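Local atomic coordinates of 16S rRNA (adenine(1408)-N(1))-methyltransferase (Catenulispora acidiphila, PDB entry 4X1O), a protein that probably methylates N1 of adenine 1408 in 16S ribosomal RNA with S-adenosyl-L-methionine as methyl donor, a modification associated with aminoglycoside resistance. Residues A[198-203]-A[235-240]; A[121-126]-A[157-162]; A[163-168]-A[228-233]; A[51-56]-A[72-77]. One frame throughout, in Å; residues are numbered along the deposited sequence.

How the contacts relate
All four contacts reach one seven-stranded mixed sheet of order 3-2-1-4-5-7-6, that of a Rossmann-like class I methyltransferase. Contact 4 joins strands 49-54 and 72-78, contact 2 joins 123-127 and 157-163; Met125 N to Val52 O (2.8 Å) couples them. Contact 1 pairs 200-212 with 229-239, and its Ala237 O meets Leu158 N of contact 2 at 2.8 Å. Contact 3, at the loop following strand 157-163, is tied to contact 2 by Ile162 O and Leu233 N (2.7 Å); its centre is about 23 Å from that of contact 1. The cofactor is absent from this model, but the side chains of Val126 and Val54 lie about 4 Å from those of the cofactor-binding Leu133 and Ile110, respectively.

Contact 1 (A[198-203]-A[235-240]); sequences LGWQVA and LRAVAV
Trp200 lays its indole across strand 235-239 on the face that carries Ala237 and Ala239. CE3 and CZ3 of Trp200 meet the backbone obliquely at Val238 C and Ala239 N, with CZ3 3.4 Å from Ala239 N. CZ3 of Trp200 also lies 3.6 Å from CB of Ala239, while Ala237 is met chiefly by CB of Trp200, 3.9 Å from its own CB, so the tryptophan spans two small residues. Its chi1 of -69° sets CG beside the backbone N and anti to the carbonyl carbon, and from there the ring reaches across to the neighbouring strand. On the same face CG2 of Val202 comes within 4.4 Å of CD2 of Leu235, a looser approach. Gln201 and Val238 occupy the other face; there CB of Gln201 rests 3.9 Å from CG2 of Val240. Farther along, the guanidinium of Arg236 passes obliquely by the methyl of Ala203.

The backbones are held by four hydrogen bonds. Val240 N donates to Gly199 O at 2.8 Å, almost straight at 176°, and Gln201 and Val238 exchange a reciprocal pair. Ala203 N closes the series on Arg236 O at 2.7 Å. NE1 of Trp200 makes a weak hydrogen bond to Leu145 O, and helix 191-197 adds Leu195 to the apolar cluster. Gly199, with its positive phi of 99°, is the C-prime residue of a Schellman motif that ends this helix. The chain thus enters an antiparallel pair with the reversed strand 229-239, inserted between 157-163 and 200-212, the hallmark of the class I methyltransferase sheet.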
loop_
_atom_site.group_PDB
_atom_site.type_symbol
_atom_site.label_atom_id
_atom_site.label_comp_id
_atom_site.label_asym_id
_atom_site.label_seq_id
_atom_site.Cartn_x
_atom_site.Cartn_y
_atom_site.Cartn_z
ATOM N N LEU A 198 -14.246 8.584 -8.293
ATOM C CA LEU A 198 -12.865 9.029 -8.326
ATOM C C LEU A 198 -11.979 8.109 -9.152
ATOM O O LEU A 198 -10.763 8.241 -9.144
ATOM C CB LEU A 198 -12.336 9.166 -6.901
ATOM C CG LEU A 198 -12.971 10.402 -6.242
ATOM C CD1 LEU A 198 -12.645 10.480 -4.765
ATOM C CD2 LEU A 198 -12.516 11.673 -6.953
ATOM N N GLY A 199 -12.591 7.197 -9.896
ATOM C CA GLY A 199 -11.832 6.396 -10.837
ATOM C C GLY A 199 -11.443 4.998 -10.385
ATOM O O GLY A 199 -10.531 4.402 -10.944
ATOM N N TRP A 200 -12.136 4.473 -9.384
ATOM C CA TRP A 200 -11.943 3.098 -8.947
ATOM C C TRP A 200 -13.233 2.307 -9.053
ATOM O O TRP A 200 -14.146 2.474 -8.234
ATOM C CB TRP A 200 -11.441 3.033 -7.508
ATOM C CG TRP A 200 -10.023 3.523 -7.309
ATOM C CD1 TRP A 200 -9.628 4.609 -6.583
ATOM C CD2 TRP A 200 -8.836 2.920 -7.817
ATOM N NE1 TRP A 200 -8.259 4.724 -6.613
ATOM C CE2 TRP A 200 -7.745 3.699 -7.364
ATOM C CE3 TRP A 200 -8.581 1.798 -8.616
ATOM C CZ2 TRP A 200 -6.428 3.386 -7.671
ATOM C CZ3 TRP A 200 -7.259 1.484 -8.928
ATOM C CH2 TRP A 200 -6.197 2.286 -8.454
ATOM N N GLN A 201 -13.309 1.453 -10.062
ATOM C CA GLN A 201 -14.518 0.651 -10.273
ATOM C C GLN A 201 -14.395 -0.602 -9.403
ATOM O O GLN A 201 -13.549 -1.456 -9.647
ATOM C CB GLN A 201 -14.677 0.304 -11.751
ATOM C CG GLN A 201 -16.048 -0.292 -12.124
ATOM C CD GLN A 201 -17.130 0.771 -12.164
ATOM O OE1 GLN A 201 -16.988 1.799 -12.841
ATOM N NE2 GLN A 201 -18.218 0.543 -11.430
ATOM N N VAL A 202 -15.230 -0.699 -8.372
ATOM C CA VAL A 202 -15.116 -1.810 -7.424
ATOM C C VAL A 202 -15.490 -3.150 -8.077
ATOM O O VAL A 202 -16.500 -3.255 -8.774
ATOM C CB VAL A 202 -15.995 -1.543 -6.184
ATOM C CG1 VAL A 202 -16.031 -2.768 -5.257
ATOM C CG2 VAL A 202 -15.444 -0.328 -5.413
ATOM N N ALA A 203 -14.675 -4.175 -7.848
ATOM C CA ALA A 203 -14.912 -5.492 -8.446
ATOM C C ALA A 203 -15.363 -6.541 -7.434
ATOM O O ALA A 203 -16.119 -7.464 -7.772
ATOM C CB ALA A 203 -13.652 -5.973 -9.158
ATOM N N LEU A 235 -11.012 -5.383 -0.412
ATOM C CA LEU A 235 -11.688 -4.691 -1.493
ATOM C C LEU A 235 -10.791 -4.699 -2.704
ATOM O O LEU A 235 -9.608 -4.400 -2.589
ATOM C CB LEU A 235 -12.020 -3.252 -1.106
ATOM C CG LEU A 235 -12.821 -2.406 -2.103
ATOM C CD1 LEU A 235 -13.688 -1.424 -1.338
ATOM C CD2 LEU A 235 -11.919 -1.658 -3.091
ATOM N N ARG A 236 -11.354 -5.039 -3.853
ATOM C CA ARG A 236 -10.619 -4.937 -5.104
ATOM C C ARG A 236 -11.355 -4.002 -6.042
ATOM O O ARG A 236 -12.587 -4.051 -6.144
ATOM C CB ARG A 236 -10.446 -6.317 -5.747
ATOM C CG ARG A 236 -9.569 -6.293 -7.005
ATOM C CD ARG A 236 -9.328 -7.691 -7.587
ATOM N NE ARG A 236 -10.492 -8.218 -8.293
ATOM C CZ ARG A 236 -11.255 -9.209 -7.843
ATOM N NH1 ARG A 236 -10.972 -9.788 -6.684
ATOM N NH2 ARG A 236 -12.299 -9.625 -8.551
ATOM N N ALA A 237 -10.599 -3.149 -6.716
ATOM C CA ALA A 237 -11.139 -2.215 -7.694
ATOM C C ALA A 237 -10.201 -2.134 -8.886
ATOM O O ALA A 237 -9.078 -2.652 -8.851
ATOM C CB ALA A 237 -11.330 -0.833 -7.076
ATOM N N VAL A 238 -10.679 -1.514 -9.952
ATOM C CA VAL A 238 -9.882 -1.345 -11.153
ATOM C C VAL A 238 -9.846 0.135 -11.525
ATOM O O VAL A 238 -10.863 0.831 -11.477
ATOM C CB VAL A 238 -10.452 -2.175 -12.313
ATOM C CG1 VAL A 238 -9.778 -1.798 -13.624
ATOM C CG2 VAL A 238 -10.299 -3.666 -12.001
ATOM N N ALA A 239 -8.667 0.625 -11.889
ATOM C CA ALA A 239 -8.507 2.019 -12.289
ATOM C C ALA A 239 -9.229 2.335 -13.600
ATOM O O ALA A 239 -8.960 1.716 -14.635
ATOM C CB ALA A 239 -7.002 2.369 -12.420
ATOM N N VAL A 240 -10.164 3.283 -13.520
ATOM C CA VAL A 240 -10.964 3.730 -14.651
ATOM C C VAL A 240 -10.972 5.262 -14.673
ATOM O O VAL A 240 -10.441 5.918 -13.775
ATOM C CB VAL A 240 -12.438 3.168 -14.579
ATOM C CG1 VAL A 240 -12.454 1.632 -14.723
ATOM C CG2 VAL A 240 -13.116 3.583 -13.283
#

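Contact 2 (A[121-126]-A[157-162]); sequences ADEVMV and PLEISI
Glu123 and Glu159 bring their carboxylates together on the face of Met125, where OE2 of Glu123 lies 2.7 Å from OE1 and 2.8 Å from OE2 of Glu159, facing both oxygens almost equally. The two side chains cross at about a right angle, their carboxylate planes 51° apart. Glu123 reaches this point as an extended chain, whereas Glu159 bends at chi2 (115°) to fold back over strand 123-126; its OE1 also lies 3.5 Å from CG of Met125. On the other face, CD1 of Leu158 touches both valines, 3.7 Å from CG1 of Val124 and 4.0 Å from CG2 of Val126.

Between these two layers the strands run parallel, 10° apart. Val124 N donates to Pro157 O and Val124 O accepts from Glu159 N, both at 2.9 Å, and Val126 repeats the pattern with Glu159 O and Ser161 N. Farther out, helix 142-151 presses Leu148 against Val124 and Val126, Leu133 of the cofactor site touches Val126, and Arg49 NE forms a salt bridge with OE1 of Glu123. One carboxylate oxygen this close to both oxygens of another implies that one acid group probably holds a proton, while the arginine would favour keeping the charge on Glu123.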
loop_
_atom_site.group_PDB
_atom_site.type_symbol
_atom_site.label_atom_id
_atom_site.label_comp_id
_atom_site.label_asym_id
_atom_site.label_seq_id
_atom_site.Cartn_x
_atom_site.Cartn_y
_atom_site.Cartn_z
ATOM N N ALA A 121 1.861 2.999 -11.681
ATOM C CA ALA A 121 1.637 1.683 -11.071
ATOM C C ALA A 121 0.782 0.751 -11.936
ATOM O O ALA A 121 -0.281 1.142 -12.426
ATOM C CB ALA A 121 1.004 1.853 -9.707
ATOM N N ASP A 122 1.253 -0.485 -12.118
ATOM C CA ASP A 122 0.429 -1.546 -12.697
ATOM C C ASP A 122 -0.527 -2.139 -11.676
ATOM O O ASP A 122 -1.479 -2.829 -12.035
ATOM C CB ASP A 122 1.307 -2.667 -13.251
ATOM C CG ASP A 122 2.155 -2.221 -14.421
ATOM O OD1 ASP A 122 1.588 -1.725 -15.416
ATOM O OD2 ASP A 122 3.385 -2.374 -14.338
ATOM N N GLU A 123 -0.247 -1.913 -10.404
ATOM C CA GLU A 123 -1.059 -2.448 -9.314
ATOM C C GLU A 123 -0.813 -1.614 -8.090
ATOM O O GLU A 123 0.328 -1.233 -7.830
ATOM C CB GLU A 123 -0.705 -3.907 -9.043
ATOM C CG GLU A 123 -1.501 -4.568 -7.952
ATOM C CD GLU A 123 -1.201 -6.062 -7.882
ATOM O OE1 GLU A 123 -0.215 -6.507 -8.511
ATOM O OE2 GLU A 123 -1.952 -6.794 -7.216
ATOM N N VAL A 124 -1.871 -1.320 -7.338
ATOM C CA VAL A 124 -1.731 -0.518 -6.128
ATOM C C VAL A 124 -2.229 -1.344 -4.969
ATOM O O VAL A 124 -3.313 -1.917 -5.035
ATOM C CB VAL A 124 -2.513 0.797 -6.221
ATOM C CG1 VAL A 124 -2.419 1.582 -4.905
ATOM C CG2 VAL A 124 -2.022 1.612 -7.431
ATOM N N MET A 125 -1.438 -1.443 -3.914
ATOM C CA MET A 125 -1.855 -2.237 -2.764
ATOM C C MET A 125 -1.886 -1.379 -1.525
ATOM O O MET A 125 -0.917 -0.673 -1.231
ATOM C CB MET A 125 -0.913 -3.431 -2.536
ATOM C CG MET A 125 -0.996 -4.501 -3.623
ATOM S SD MET A 125 0.007 -5.924 -3.095
ATOM C CE MET A 125 -1.278 -7.065 -2.583
ATOM N N VAL A 126 -3.000 -1.439 -0.799
ATOM C CA VAL A 126 -3.105 -0.753 0.487
ATOM C C VAL A 126 -3.277 -1.811 1.556
ATOM O O VAL A 126 -4.370 -2.319 1.761
ATOM C CB VAL A 126 -4.281 0.244 0.495
ATOM C CG1 VAL A 126 -4.415 0.931 1.856
ATOM C CG2 VAL A 126 -4.112 1.279 -0.622
ATOM N N PRO A 157 -5.235 -2.823 -10.967
ATOM C CA PRO A 157 -6.057 -3.195 -9.814
ATOM C C PRO A 157 -5.621 -2.455 -8.561
ATOM O O PRO A 157 -4.440 -2.127 -8.379
ATOM C CB PRO A 157 -5.810 -4.701 -9.646
ATOM C CG PRO A 157 -4.904 -5.107 -10.750
ATOM C CD PRO A 157 -4.283 -3.882 -11.336
ATOM N N LEU A 158 -6.601 -2.161 -7.720
ATOM C CA LEU A 158 -6.343 -1.673 -6.384
ATOM C C LEU A 158 -6.792 -2.750 -5.423
ATOM O O LEU A 158 -7.889 -3.272 -5.551
ATOM C CB LEU A 158 -7.072 -0.373 -6.117
ATOM C CG LEU A 158 -7.204 0.049 -4.651
ATOM C CD1 LEU A 158 -5.890 0.582 -4.082
ATOM C CD2 LEU A 158 -8.296 1.093 -4.542
ATOM N N GLU A 159 -5.938 -3.114 -4.479
ATOM C CA GLU A 159 -6.315 -4.127 -3.496
ATOM C C GLU A 159 -6.165 -3.481 -2.138
ATOM O O GLU A 159 -5.092 -2.986 -1.812
ATOM C CB GLU A 159 -5.443 -5.377 -3.589
ATOM C CG GLU A 159 -5.756 -6.273 -4.773
ATOM C CD GLU A 159 -4.609 -6.341 -5.754
ATOM O OE1 GLU A 159 -3.652 -5.553 -5.594
ATOM O OE2 GLU A 159 -4.661 -7.184 -6.676
ATOM N N ILE A 160 -7.246 -3.446 -1.364
ATOM C CA ILE A 160 -7.198 -2.879 -0.024
ATOM C C ILE A 160 -7.465 -4.004 0.954
ATOM O O ILE A 160 -8.386 -4.795 0.750
ATOM C CB ILE A 160 -8.231 -1.762 0.169
ATOM C CG1 ILE A 160 -7.969 -0.606 -0.795
ATOM C CG2 ILE A 160 -8.228 -1.260 1.611
ATOM C CD1 ILE A 160 -9.121 0.395 -0.815
ATOM N N SER A 161 -6.651 -4.092 1.999
ATOM C CA SER A 161 -6.803 -5.153 2.989
ATOM C C SER A 161 -6.805 -4.522 4.358
ATOM O O SER A 161 -5.795 -3.952 4.795
ATOM C CB SER A 161 -5.675 -6.192 2.887
ATOM O OG SER A 161 -5.818 -7.011 1.738
ATOM N N ILE A 162 -7.941 -4.598 5.036
ATOM C CA ILE A 162 -8.057 -3.998 6.361
ATOM C C ILE A 162 -8.381 -5.079 7.387
ATOM O O ILE A 162 -9.367 -5.787 7.252
ATOM C CB ILE A 162 -9.153 -2.904 6.381
ATOM C CG1 ILE A 162 -8.818 -1.773 5.398
ATOM C CG2 ILE A 162 -9.341 -2.339 7.792
ATOM C CD1 ILE A 162 -9.986 -0.860 5.120
#

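Contact 3 (A[163-168]-A[228-233]); sequences GTSIWR and ATETVL
At the far end of the central sheet, strand 157-163 gives way to a short 3-10 turn, residues 164-166, that rests against the start of strand 229-239. Gly163 still pairs with Val232 as an antiparallel non-hydrogen-bonded pair, their CA atoms 4.4 Å apart. One residue later Thr164 N donates to Thr231 O at 3.0 Å. OG1 of Thr164 lies alongside Thr231, 3.5 Å from its CB, and CG2 of Thr164 approaches CB of Leu233 at 4.3 Å.

The second grip comes from Glu230, whose extended chain carries the carboxylate alongside Gly163 to the first turn. Ser165 N meets OE2 of Glu230 at 2.9 Å on the anti side, 16° out of the carboxylate plane. With chi1 at 66°, the hydroxyl of Ser165 sits between its backbone N and carbonyl carbon, which brings OG to 2.5 Å from OE2 of Glu230. That length is unusually short for a hydrogen bond and may reflect coordinate error or a shared proton, so its detail is doubtful. Behind the turn, Ile166 and Trp167 pack on helix 131-139, and Trp167 NE1 is hydrogen-bonded to Leu178 O. The bond from Ser165 N restrains the position of OE2 of Glu230, with the hydroxyl as a less certain second partner; the N-H of Ser165 would help stabilise a negative charge on that oxygen and so probably favours the ionised form.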
loop_
_atom_site.group_PDB
_atom_site.type_symbol
_atom_site.label_atom_id
_atom_site.label_comp_id
_atom_site.label_asym_id
_atom_site.label_seq_id
_atom_site.Cartn_x
_atom_site.Cartn_y
_atom_site.Cartn_z
ATOM N N GLY A 163 -7.551 -5.219 8.413
ATOM C CA GLY A 163 -7.868 -6.159 9.478
ATOM C C GLY A 163 -9.035 -5.656 10.309
ATOM O O GLY A 163 -9.056 -4.505 10.723
ATOM N N THR A 164 -10.016 -6.517 10.559
ATOM C CA THR A 164 -11.237 -6.070 11.220
ATOM C C THR A 164 -11.096 -5.967 12.734
ATOM O O THR A 164 -11.988 -5.444 13.409
ATOM C CB THR A 164 -12.409 -7.007 10.906
ATOM O OG1 THR A 164 -12.076 -8.323 11.345
ATOM C CG2 THR A 164 -12.685 -7.026 9.407
ATOM N N SER A 165 -9.982 -6.448 13.275
ATOM C CA SER A 165 -9.774 -6.367 14.714
ATOM C C SER A 165 -9.647 -4.920 15.179
ATOM O O SER A 165 -9.759 -4.640 16.369
ATOM C CB SER A 165 -8.535 -7.161 15.135
ATOM O OG SER A 165 -7.359 -6.582 14.602
ATOM N N ILE A 166 -9.434 -3.994 14.246
ATOM C CA ILE A 166 -9.365 -2.579 14.618
ATOM C C ILE A 166 -10.714 -2.061 15.120
ATOM O O ILE A 166 -10.784 -1.018 15.752
ATOM C CB ILE A 166 -8.902 -1.686 13.449
ATOM C CG1 ILE A 166 -9.892 -1.754 12.284
ATOM C CG2 ILE A 166 -7.488 -2.058 13.009
ATOM C CD1 ILE A 166 -9.531 -0.822 11.126
ATOM N N TRP A 167 -11.795 -2.785 14.850
ATOM C CA TRP A 167 -13.085 -2.318 15.344
ATOM C C TRP A 167 -13.471 -3.000 16.648
ATOM O O TRP A 167 -14.599 -2.852 17.131
ATOM C CB TRP A 167 -14.153 -2.486 14.262
ATOM C CG TRP A 167 -14.324 -1.207 13.485
ATOM C CD1 TRP A 167 -14.751 -0.005 13.978
ATOM C CD2 TRP A 167 -13.984 -0.974 12.121
ATOM N NE1 TRP A 167 -14.743 0.948 12.994
ATOM C CE2 TRP A 167 -14.272 0.381 11.844
ATOM C CE3 TRP A 167 -13.480 -1.777 11.097
ATOM C CZ2 TRP A 167 -14.078 0.942 10.589
ATOM C CZ3 TRP A 167 -13.290 -1.213 9.851
ATOM C CH2 TRP A 167 -13.587 0.130 9.609
ATOM N N ARG A 168 -12.514 -3.704 17.248
ATOM C CA ARG A 168 -12.696 -4.223 18.598
ATOM C C ARG A 168 -11.875 -3.369 19.550
ATOM O O ARG A 168 -10.779 -2.937 19.202
ATOM C CB ARG A 168 -12.288 -5.693 18.679
ATOM C CG ARG A 168 -13.063 -6.578 17.715
ATOM C CD ARG A 168 -14.542 -6.614 18.076
ATOM N NE ARG A 168 -15.397 -6.718 16.896
ATOM C CZ ARG A 168 -16.484 -5.980 16.692
ATOM N NH1 ARG A 168 -16.859 -5.084 17.597
ATOM N NH2 ARG A 168 -17.201 -6.141 15.590
ATOM N N ALA A 228 -0.078 -16.427 13.114
ATOM C CA ALA A 228 -1.021 -15.348 13.412
ATOM C C ALA A 228 -1.966 -15.094 12.240
ATOM O O ALA A 228 -1.539 -14.939 11.095
ATOM C CB ALA A 228 -0.278 -14.070 13.772
ATOM N N THR A 229 -3.262 -15.064 12.521
ATOM C CA THR A 229 -4.223 -14.775 11.475
ATOM C C THR A 229 -5.189 -13.701 11.929
ATOM O O THR A 229 -5.304 -13.420 13.123
ATOM C CB THR A 229 -5.049 -16.017 11.053
ATOM O OG1 THR A 229 -5.947 -16.382 12.109
ATOM C CG2 THR A 229 -4.160 -17.190 10.706
ATOM N N GLU A 230 -5.912 -13.144 10.967
ATOM C CA GLU A 230 -6.941 -12.170 11.258
ATOM C C GLU A 230 -7.988 -12.198 10.161
ATOM O O GLU A 230 -7.718 -12.626 9.039
ATOM C CB GLU A 230 -6.342 -10.768 11.382
ATOM C CG GLU A 230 -7.326 -9.722 11.884
ATOM C CD GLU A 230 -6.686 -8.375 12.110
ATOM O OE1 GLU A 230 -5.442 -8.291 12.120
ATOM O OE2 GLU A 230 -7.437 -7.401 12.284
ATOM N N THR A 231 -9.198 -11.769 10.495
ATOM C CA THR A 231 -10.196 -11.557 9.472
ATOM C C THR A 231 -9.892 -10.253 8.765
ATOM O O THR A 231 -9.711 -9.218 9.406
ATOM C CB THR A 231 -11.602 -11.502 10.059
ATOM O OG1 THR A 231 -11.882 -12.741 10.723
ATOM C CG2 THR A 231 -12.613 -11.287 8.955
ATOM N N VAL A 232 -9.832 -10.305 7.445
ATOM C CA VAL A 232 -9.501 -9.137 6.657
ATOM C C VAL A 232 -10.667 -8.731 5.787
ATOM O O VAL A 232 -11.270 -9.576 5.138
ATOM C CB VAL A 232 -8.256 -9.413 5.787
ATOM C CG1 VAL A 232 -8.036 -8.304 4.749
ATOM C CG2 VAL A 232 -7.048 -9.578 6.683
ATOM N N LEU A 233 -10.980 -7.438 5.782
ATOM C CA LEU A 233 -11.908 -6.891 4.799
ATOM C C LEU A 233 -11.100 -6.591 3.552
ATOM O O LEU A 233 -10.145 -5.816 3.590
ATOM C CB LEU A 233 -12.598 -5.638 5.319
ATOM C CG LEU A 233 -13.513 -4.901 4.345
ATOM C CD1 LEU A 233 -14.704 -5.757 3.964
ATOM C CD2 LEU A 233 -13.965 -3.577 4.950
#

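Contact 4 (A[51-56]-A[72-77]); sequences LVDVGT and WLVVGV
Val52 has chi1 173°, which places CG1 anti to the backbone N and carries it to CG2 of Val77, 3.7 Å away; CG2 of Val52 lies beside the backbone N and meets CB of Val75 at 4.0 Å. The side chains of Val52 and Val75 run side by side, pointing the same way, whereas that of Val77 slants across. On the opposite face Leu51, with CG anti to its N, sends CD2 obliquely to the ring of Trp72, 4.1 Å from CE3. OD2 of Asp53 lies 3.7 Å from CG1 of Val74 on this face.

The strands run parallel, 19° apart, as the two outer members of the beta-alpha-beta unit formed with helix 60-68, the first such unit of the Rossmann-like methyltransferase sheet. Leu51 N donates to Leu73 O, and Leu51 O receives Val75 N at 2.7 Å. Asp53 does likewise with Val75 O and Val77 N, and Gly55 N ends the ladder on Val77 O at 2.9 Å. Gly55 has a positive phi (76°), and here the chain leaves the strand for the glycine-containing loop next to the cofactor site. Thr56 then turns back over strand 72-77, its CG2 3.6 Å from CA of Gly76, where the absence of a side chain permits so close an approach. The backbone N of Thr56 is hydrogen-bonded to OD2 of Asp78, which binds S-adenosyl-L-methionine, and on the other face Val54 touches Ile110, a second cofactor-binding residue.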
loop_
_atom_site.group_PDB
_atom_site.type_symbol
_atom_site.label_atom_id
_atom_site.label_comp_id
_atom_site.label_asym_id
_atom_site.label_seq_id
_atom_site.Cartn_x
_atom_site.Cartn_y
_atom_site.Cartn_z
ATOM N N LEU A 51 4.668 -2.237 -8.862
ATOM C CA LEU A 51 3.733 -2.361 -7.757
ATOM C C LEU A 51 3.948 -1.221 -6.800
ATOM O O LEU A 51 5.079 -0.971 -6.374
ATOM C CB LEU A 51 3.930 -3.696 -7.042
ATOM C CG LEU A 51 3.164 -3.947 -5.747
ATOM C CD1 LEU A 51 1.678 -4.028 -6.021
ATOM C CD2 LEU A 51 3.662 -5.227 -5.097
ATOM N N VAL A 52 2.879 -0.506 -6.480
ATOM C CA VAL A 52 3.014 0.550 -5.491
ATOM C C VAL A 52 2.249 0.129 -4.240
ATOM O O VAL A 52 1.044 -0.108 -4.295
ATOM C CB VAL A 52 2.524 1.905 -6.018
ATOM C CG1 VAL A 52 2.533 2.946 -4.883
ATOM C CG2 VAL A 52 3.426 2.375 -7.163
ATOM N N ASP A 53 2.991 -0.016 -3.142
ATOM C CA ASP A 53 2.436 -0.271 -1.819
ATOM C C ASP A 53 2.281 1.037 -1.094
ATOM O O ASP A 53 3.268 1.669 -0.732
ATOM C CB ASP A 53 3.322 -1.185 -0.988
ATOM C CG ASP A 53 3.448 -2.563 -1.568
ATOM O OD1 ASP A 53 2.460 -3.095 -2.111
ATOM O OD2 ASP A 53 4.554 -3.112 -1.467
ATOM N N VAL A 54 1.043 1.449 -0.854
ATOM C CA VAL A 54 0.820 2.711 -0.174
ATOM C C VAL A 54 0.594 2.411 1.296
ATOM O O VAL A 54 -0.296 1.639 1.640
ATOM C CB VAL A 54 -0.377 3.472 -0.763
ATOM C CG1 VAL A 54 -0.555 4.805 -0.048
ATOM C CG2 VAL A 54 -0.174 3.689 -2.269
ATOM N N GLY A 55 1.393 3.018 2.165
ATOM C CA GLY A 55 1.423 2.600 3.555
ATOM C C GLY A 55 2.220 1.307 3.630
ATOM O O GLY A 55 1.864 0.306 3.011
ATOM N N THR A 56 3.314 1.319 4.375
ATOM C CA THR A 56 4.248 0.201 4.323
ATOM C C THR A 56 4.500 -0.428 5.689
ATOM O O THR A 56 5.015 -1.540 5.775
ATOM C CB THR A 56 5.592 0.645 3.740
ATOM O OG1 THR A 56 6.093 1.746 4.506
ATOM C CG2 THR A 56 5.420 1.089 2.297
ATOM N N TRP A 72 9.654 -7.413 -10.609
ATOM C CA TRP A 72 8.742 -6.319 -10.235
ATOM C C TRP A 72 9.515 -5.144 -9.668
ATOM O O TRP A 72 10.442 -5.333 -8.885
ATOM C CB TRP A 72 7.715 -6.734 -9.175
ATOM C CG TRP A 72 6.718 -7.765 -9.593
ATOM C CD1 TRP A 72 6.604 -8.361 -10.811
ATOM C CD2 TRP A 72 5.689 -8.324 -8.766
ATOM N NE1 TRP A 72 5.561 -9.267 -10.794
ATOM C CE2 TRP A 72 4.990 -9.261 -9.546
ATOM C CE3 TRP A 72 5.298 -8.121 -7.438
ATOM C CZ2 TRP A 72 3.908 -9.993 -9.045
ATOM C CZ3 TRP A 72 4.226 -8.854 -6.937
ATOM C CH2 TRP A 72 3.551 -9.779 -7.741
ATOM N N LEU A 73 9.112 -3.934 -10.038
ATOM C CA LEU A 73 9.594 -2.754 -9.335
ATOM C C LEU A 73 8.602 -2.495 -8.200
ATOM O O LEU A 73 7.431 -2.242 -8.452
ATOM C CB LEU A 73 9.689 -1.561 -10.279
ATOM C CG LEU A 73 10.324 -0.294 -9.693
ATOM C CD1 LEU A 73 11.769 -0.548 -9.283
ATOM C CD2 LEU A 73 10.253 0.834 -10.717
ATOM N N VAL A 74 9.061 -2.622 -6.959
ATOM C CA VAL A 74 8.182 -2.537 -5.807
ATOM C C VAL A 74 8.434 -1.199 -5.150
ATOM O O VAL A 74 9.528 -0.941 -4.672
ATOM C CB VAL A 74 8.433 -3.686 -4.812
ATOM C CG1 VAL A 74 7.559 -3.514 -3.559
ATOM C CG2 VAL A 74 8.182 -5.032 -5.486
ATOM N N VAL A 75 7.425 -0.342 -5.146
ATOM C CA VAL A 75 7.589 1.019 -4.649
ATOM C C VAL A 75 6.772 1.184 -3.392
ATOM O O VAL A 75 5.556 1.132 -3.457
ATOM C CB VAL A 75 7.124 2.055 -5.689
ATOM C CG1 VAL A 75 7.413 3.465 -5.212
ATOM C CG2 VAL A 75 7.807 1.769 -7.020
ATOM N N GLY A 76 7.433 1.387 -2.256
ATOM C CA GLY A 76 6.710 1.590 -1.018
ATOM C C GLY A 76 6.615 3.071 -0.730
ATOM O O GLY A 76 7.619 3.774 -0.759
ATOM N N VAL A 77 5.408 3.555 -0.466
ATOM C CA VAL A 77 5.195 4.977 -0.269
ATOM C C VAL A 77 4.609 5.216 1.100
ATOM O O VAL A 77 3.496 4.797 1.370
ATOM C CB VAL A 77 4.242 5.581 -1.328
ATOM C CG1 VAL A 77 4.228 7.096 -1.209
ATOM C CG2 VAL A 77 4.654 5.161 -2.734
#